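Local coordinates for protein aminotransferase (Psychrobacter arcticus 273-4, PDB 3IF2) that probably transfers amino groups between amino acids and keto acids, perhaps valine and pyruvate, using pyridoxal 5'-phosphate as cofactor, at residues 34-38 / 425-429; 393-399 / 410-416. All blocks are in the same frame, centred on the assembly; numbering follows the deposited sequence.

Following the chain from its N terminus, 34-38 comes first and carries the short strand 35-36, which runs parallel to 391-392. Contact 1 sets it against the start of helix 423-441, almost at the other end of the chain, and so closes a very long loop. Contact 2 is nested within that loop: 393-399 and 410-416 are joined by a ten-residue loop; strand 394-395 forms an edge of its sheet, and 414-418 lies between it and strand 367-372. Strand 414-418 then leads into the helix of contact 1. The two contacts meet at G38 and R416 and where L37 packs on I393, so N-terminal strand, small-domain sheet and C-terminal helix form one connected unit.

Contact 1: 34-38 / 425-429; sequences VNMLG and TLIDG
This is a van der Waals contact of a strand on a helix, between polar and apolar side chains, with N35 and L37 of the N-terminal strand region lying against T425, L426, D428 and G429 in the first turns of helix 423-441. No direct hydrogen bond crosses it. The methyl of T425 presses into the strand backbone, CG2 coming 3.6 Å from M36 N and 3.8 Å from N35 CA. Its first torsion (chi1 -57°) sets CG2 anti to the backbone N and leaves OG1 on another branch, where it makes a weak link, 3.4 Å, to a water. That water also donates to V34 O and accepts from M36 N, so threonine serves with both a greasy and a polar arm. L37 splits its two methyls: CD2 slides past T425 and meets L426 CD2 at 3.9 Å, while CD1 lies 4.0 Å from G429 CA. Glycine suits that place, because a CB there would run into L37 CD1. N35 lays its amide across the D428 side chain at about a right angle, with the amide and carboxylate planes 52° apart. Its ND2 stands 3.7 Å from D428 CB, a van der Waals approach, since the amide's hydrogen bond goes to T391 OG1 on the adjacent parallel strand 391-392. The backbone of N35 is bonded in turn to G390 and L392, which fixes the strand while its side chains meet the helix. Joining the N-terminal strand to the C-terminal helix in this way is characteristic of the small domain of fold type I aminotransferases, which is built from both ends of the chain.

Contact 2: 393-399 / 410-416; sequences IVPSEYF and HAHECIR
V394 and R416 lie side by side on one face of an antiparallel pair of strands, their side chains pointing the same way, and V394 CG2 approaches R416 NH2 obliquely to 3.5 Å. Beneath them the backbones form a hydrogen-bonded pair, V394 N to R416 O at 3.1 Å and R416 N to V394 O at 2.8 Å. F399 crosses the arginine at about a right angle: its CZ sits over one face of the guanidinium, NH1 lies at the edge of the ring, 3.7 Å from CE1, and the two planes are 57° apart. A bend at chi3 (70°) turns the arginine's end toward N217, which bonds NH1, while NH2 makes a weak bond to G38 O. I415 points to the opposite face, where its CG2 meets CD1 of I393, just before the strand, at 3.7 Å, branched side chains filling the space beside helix 379-388. Farther along, the small S396 puts its hydroxyl between two carbonyls, A411 O at 2.7 Å and C414 O at 2.8 Å, its single proton able to serve one at a time, and T379 OG1 is a further partner. The E397 carboxylate meets H412 at the imidazole edge, OE1 in the ring plane and 3.2 Å from ND1. With a leucine in place of R416, N217 OD1 and G38 O would probably each lose a partner and the F399 ring its guanidinium neighbour. Held near the cofactor by valine, phenylalanine and asparagine, the guanidinium probably receives the substrate's carboxylate, as the corresponding arginine does in related aminotransferases.

Contact 1: 34-38 / 425-429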
loop_
_atom_site.group_PDB
_atom_site.type_symbol
_atom_site.label_atom_id
_atom_site.label_comp_id
_atom_site.label_asym_id
_atom_site.label_seq_id
_atom_site.Cartn_x
_atom_site.Cartn_y
_atom_site.Cartn_z
ATOM N N VAL A 34 25.682 -16.587 -2.384
ATOM C CA VAL A 34 24.783 -17.751 -2.332
ATOM C C VAL A 34 24.189 -18.105 -3.687
ATOM O O VAL A 34 24.102 -17.241 -4.564
ATOM C CB VAL A 34 23.580 -17.479 -1.367
ATOM C CG1 VAL A 34 24.063 -17.369 0.075
ATOM C CG2 VAL A 34 22.806 -16.213 -1.805
ATOM N N ASN A 35 23.782 -19.370 -3.831
ATOM C CA ASN A 35 23.050 -19.852 -4.999
ATOM C C ASN A 35 21.600 -19.580 -4.614
ATOM O O ASN A 35 20.982 -20.382 -3.928
ATOM C CB ASN A 35 23.288 -21.349 -5.264
ATOM C CG ASN A 35 24.750 -21.692 -5.519
ATOM O OD1 ASN A 35 25.525 -20.870 -6.003
ATOM N ND2 ASN A 35 25.123 -22.927 -5.212
HETATM N N MSE A 36 21.073 -18.431 -5.025
HETATM C CA MSE A 36 19.727 -17.981 -4.632
HETATM C C MSE A 36 18.629 -18.526 -5.564
HETATM O O MSE A 36 18.334 -17.936 -6.600
HETATM C CB MSE A 36 19.707 -16.435 -4.535
HETATM C CG MSE A 36 18.340 -15.763 -4.211
HETATM SE SE MSE A 36 17.404 -16.565 -2.686
HETATM C CE MSE A 36 15.933 -15.282 -2.606
ATOM N N LEU A 37 18.049 -19.669 -5.185
ATOM C CA LEU A 37 16.924 -20.314 -5.906
ATOM C C LEU A 37 15.605 -20.257 -5.129
ATOM O O LEU A 37 14.635 -20.886 -5.536
ATOM C CB LEU A 37 17.273 -21.786 -6.223
ATOM C CG LEU A 37 18.515 -22.029 -7.073
ATOM C CD1 LEU A 37 18.757 -23.534 -7.230
ATOM C CD2 LEU A 37 18.369 -21.325 -8.436
ATOM N N GLY A 38 15.569 -19.496 -4.030
ATOM C CA GLY A 38 14.382 -19.346 -3.155
ATOM C C GLY A 38 13.468 -18.134 -3.325
ATOM O O GLY A 38 12.372 -18.090 -2.730
ATOM N N THR A 425 23.668 -19.933 -11.668
ATOM C CA THR A 425 23.072 -20.187 -10.356
ATOM C C THR A 425 22.329 -21.543 -10.383
ATOM O O THR A 425 22.476 -22.325 -9.461
ATOM C CB THR A 425 22.153 -19.021 -9.871
ATOM O OG1 THR A 425 22.894 -17.798 -9.840
ATOM C CG2 THR A 425 21.605 -19.293 -8.472
ATOM N N LEU A 426 21.569 -21.810 -11.449
ATOM C CA LEU A 426 20.846 -23.085 -11.610
ATOM C C LEU A 426 21.778 -24.304 -11.720
ATOM O O LEU A 426 21.456 -25.358 -11.159
ATOM C CB LEU A 426 19.876 -23.053 -12.808
ATOM C CG LEU A 426 18.550 -22.274 -12.697
ATOM C CD1 LEU A 426 17.997 -21.972 -14.104
ATOM C CD2 LEU A 426 17.501 -23.006 -11.830
ATOM N N ILE A 427 22.908 -24.160 -12.421
ATOM C CA ILE A 427 23.891 -25.248 -12.570
ATOM C C ILE A 427 24.538 -25.604 -11.203
ATOM O O ILE A 427 24.574 -26.779 -10.807
ATOM C CB ILE A 427 25.039 -24.895 -13.612
ATOM C CG1 ILE A 427 24.491 -24.696 -15.037
ATOM C CG2 ILE A 427 26.129 -25.984 -13.649
ATOM C CD1 ILE A 427 25.528 -24.088 -16.008
ATOM N N ASP A 428 25.048 -24.572 -10.526
ATOM C CA ASP A 428 25.694 -24.700 -9.212
ATOM C C ASP A 428 24.741 -25.229 -8.130
ATOM O O ASP A 428 25.092 -26.144 -7.384
ATOM C CB ASP A 428 26.264 -23.342 -8.746
ATOM C CG ASP A 428 27.399 -22.818 -9.625
ATOM O OD1 ASP A 428 27.872 -23.514 -10.555
ATOM O OD2 ASP A 428 27.824 -21.676 -9.362
ATOM N N GLY A 429 23.547 -24.632 -8.063
ATOM C CA GLY A 429 22.512 -24.975 -7.092
ATOM C C GLY A 429 22.022 -26.396 -7.229
ATOM O O GLY A 429 21.987 -27.125 -6.245
HETATM O O HOH W 1 22.307 -16.548 -6.734
#

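Contact 2: 393-399 / 410-416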
loop_
_atom_site.group_PDB
_atom_site.type_symbol
_atom_site.label_atom_id
_atom_site.label_comp_id
_atom_site.label_asym_id
_atom_site.label_seq_id
_atom_site.Cartn_x
_atom_site.Cartn_y
_atom_site.Cartn_z
ATOM N N ILE A 393 16.589 -22.732 -1.258
ATOM C CA ILE A 393 15.338 -23.117 -1.913
ATOM C C ILE A 393 14.230 -22.854 -0.880
ATOM O O ILE A 393 14.521 -22.329 0.180
ATOM C CB ILE A 393 15.409 -24.583 -2.461
ATOM C CG1 ILE A 393 15.734 -25.638 -1.384
ATOM C CG2 ILE A 393 16.497 -24.673 -3.534
ATOM C CD1 ILE A 393 14.655 -25.904 -0.363
ATOM N N VAL A 394 12.975 -23.169 -1.184
ATOM C CA VAL A 394 11.874 -23.012 -0.214
ATOM C C VAL A 394 11.261 -24.404 0.094
ATOM O O VAL A 394 10.905 -25.136 -0.840
ATOM C CB VAL A 394 10.799 -22.029 -0.701
ATOM C CG1 VAL A 394 9.832 -21.690 0.436
ATOM C CG2 VAL A 394 11.444 -20.732 -1.196
ATOM N N PRO A 395 11.144 -24.776 1.397
ATOM C CA PRO A 395 10.548 -26.086 1.741
ATOM C C PRO A 395 9.020 -26.068 1.580
ATOM O O PRO A 395 8.386 -25.016 1.730
ATOM C CB PRO A 395 10.966 -26.297 3.198
ATOM C CG PRO A 395 11.029 -24.944 3.768
ATOM C CD PRO A 395 11.419 -23.989 2.622
ATOM N N SER A 396 8.456 -27.226 1.259
ATOM C CA SER A 396 7.020 -27.373 1.004
ATOM C C SER A 396 6.037 -27.150 2.154
ATOM O O SER A 396 4.886 -26.802 1.894
ATOM C CB SER A 396 6.746 -28.773 0.431
ATOM O OG SER A 396 7.339 -29.827 1.213
ATOM N N GLU A 397 6.461 -27.337 3.403
ATOM C CA GLU A 397 5.526 -27.222 4.516
ATOM C C GLU A 397 4.830 -25.861 4.708
ATOM O O GLU A 397 3.838 -25.804 5.421
ATOM C CB GLU A 397 6.132 -27.738 5.819
ATOM C CG GLU A 397 7.208 -26.892 6.467
ATOM C CD GLU A 397 7.642 -27.498 7.802
ATOM O OE1 GLU A 397 8.382 -28.523 7.782
ATOM O OE2 GLU A 397 7.225 -26.954 8.858
ATOM N N TYR A 398 5.320 -24.799 4.061
ATOM C CA TYR A 398 4.709 -23.460 4.148
ATOM C C TYR A 398 3.692 -23.128 3.048
ATOM O O TYR A 398 3.108 -22.038 3.076
ATOM C CB TYR A 398 5.803 -22.375 4.197
ATOM C CG TYR A 398 6.794 -22.590 5.320
ATOM C CD1 TYR A 398 6.359 -22.650 6.662
ATOM C CD2 TYR A 398 8.168 -22.749 5.060
ATOM C CE1 TYR A 398 7.274 -22.871 7.728
ATOM C CE2 TYR A 398 9.099 -22.960 6.123
ATOM C CZ TYR A 398 8.637 -23.021 7.450
ATOM O OH TYR A 398 9.522 -23.223 8.480
ATOM N N PHE A 399 3.448 -24.056 2.120
ATOM C CA PHE A 399 2.542 -23.828 0.988
ATOM C C PHE A 399 1.190 -24.529 1.120
ATOM O O PHE A 399 0.536 -24.791 0.119
ATOM C CB PHE A 399 3.239 -24.219 -0.338
ATOM C CG PHE A 399 4.428 -23.377 -0.679
ATOM C CD1 PHE A 399 4.286 -22.219 -1.431
ATOM C CD2 PHE A 399 5.690 -23.755 -0.275
ATOM C CE1 PHE A 399 5.400 -21.423 -1.771
ATOM C CE2 PHE A 399 6.809 -22.990 -0.603
ATOM C CZ PHE A 399 6.665 -21.805 -1.355
ATOM N N HIS A 410 3.378 -35.809 2.507
ATOM C CA HIS A 410 3.580 -35.094 1.253
ATOM C C HIS A 410 4.041 -33.635 1.445
ATOM O O HIS A 410 4.900 -33.169 0.696
ATOM C CB HIS A 410 2.328 -35.158 0.379
ATOM C CG HIS A 410 2.551 -34.678 -1.025
ATOM N ND1 HIS A 410 3.236 -35.419 -1.963
ATOM C CD2 HIS A 410 2.170 -33.538 -1.648
ATOM C CE1 HIS A 410 3.270 -34.754 -3.101
ATOM N NE2 HIS A 410 2.625 -33.615 -2.939
ATOM N N ALA A 411 3.503 -32.950 2.460
ATOM C CA ALA A 411 3.904 -31.574 2.797
ATOM C C ALA A 411 5.352 -31.445 3.322
ATOM O O ALA A 411 5.859 -30.327 3.419
ATOM C CB ALA A 411 2.905 -30.928 3.793
ATOM N N HIS A 412 5.999 -32.556 3.669
ATOM C CA HIS A 412 7.399 -32.569 4.106
ATOM C C HIS A 412 8.354 -33.189 3.071
ATOM O O HIS A 412 9.542 -33.397 3.385
ATOM C CB HIS A 412 7.518 -33.329 5.443
ATOM C CG HIS A 412 6.792 -32.666 6.567
ATOM N ND1 HIS A 412 7.158 -31.429 7.055
ATOM C CD2 HIS A 412 5.721 -33.058 7.293
ATOM C CE1 HIS A 412 6.343 -31.089 8.039
ATOM N NE2 HIS A 412 5.462 -32.061 8.203
ATOM N N GLU A 413 7.867 -33.452 1.851
ATOM C CA GLU A 413 8.661 -34.115 0.788
ATOM C C GLU A 413 8.945 -33.277 -0.465
ATOM O O GLU A 413 9.582 -33.773 -1.374
ATOM C CB GLU A 413 8.007 -35.461 0.410
ATOM C CG GLU A 413 8.172 -36.531 1.485
ATOM C CD GLU A 413 7.620 -37.892 1.094
ATOM O OE1 GLU A 413 6.914 -37.999 0.058
ATOM O OE2 GLU A 413 7.890 -38.868 1.849
ATOM N N CYS A 414 8.540 -32.008 -0.501
ATOM C CA CYS A 414 8.778 -31.181 -1.679
ATOM C C CYS A 414 9.559 -29.901 -1.433
ATOM O O CYS A 414 9.730 -29.486 -0.282
ATOM C CB CYS A 414 7.452 -30.879 -2.382
ATOM S SG CYS A 414 6.567 -32.362 -2.760
ATOM N N ILE A 415 10.106 -29.341 -2.523
ATOM C CA ILE A 415 10.761 -28.026 -2.491
ATOM C C ILE A 415 10.338 -27.179 -3.700
ATOM O O ILE A 415 9.997 -27.732 -4.747
ATOM C CB ILE A 415 12.332 -28.093 -2.343
ATOM C CG1 ILE A 415 13.041 -28.595 -3.614
ATOM C CG2 ILE A 415 12.740 -28.930 -1.090
ATOM C CD1 ILE A 415 14.573 -28.719 -3.446
ATOM N N ARG A 416 10.299 -25.855 -3.520
ATOM C CA ARG A 416 10.082 -24.906 -4.627
ATOM C C ARG A 416 11.468 -24.348 -5.009
ATOM O O ARG A 416 12.265 -23.976 -4.120
ATOM C CB ARG A 416 9.148 -23.757 -4.247
ATOM C CG ARG A 416 8.671 -22.953 -5.434
ATOM C CD ARG A 416 8.029 -21.648 -4.994
ATOM N NE ARG A 416 8.986 -20.694 -4.458
ATOM C CZ ARG A 416 8.670 -19.514 -3.920
ATOM N NH1 ARG A 416 7.405 -19.090 -3.842
ATOM N NH2 ARG A 416 9.645 -18.734 -3.471
#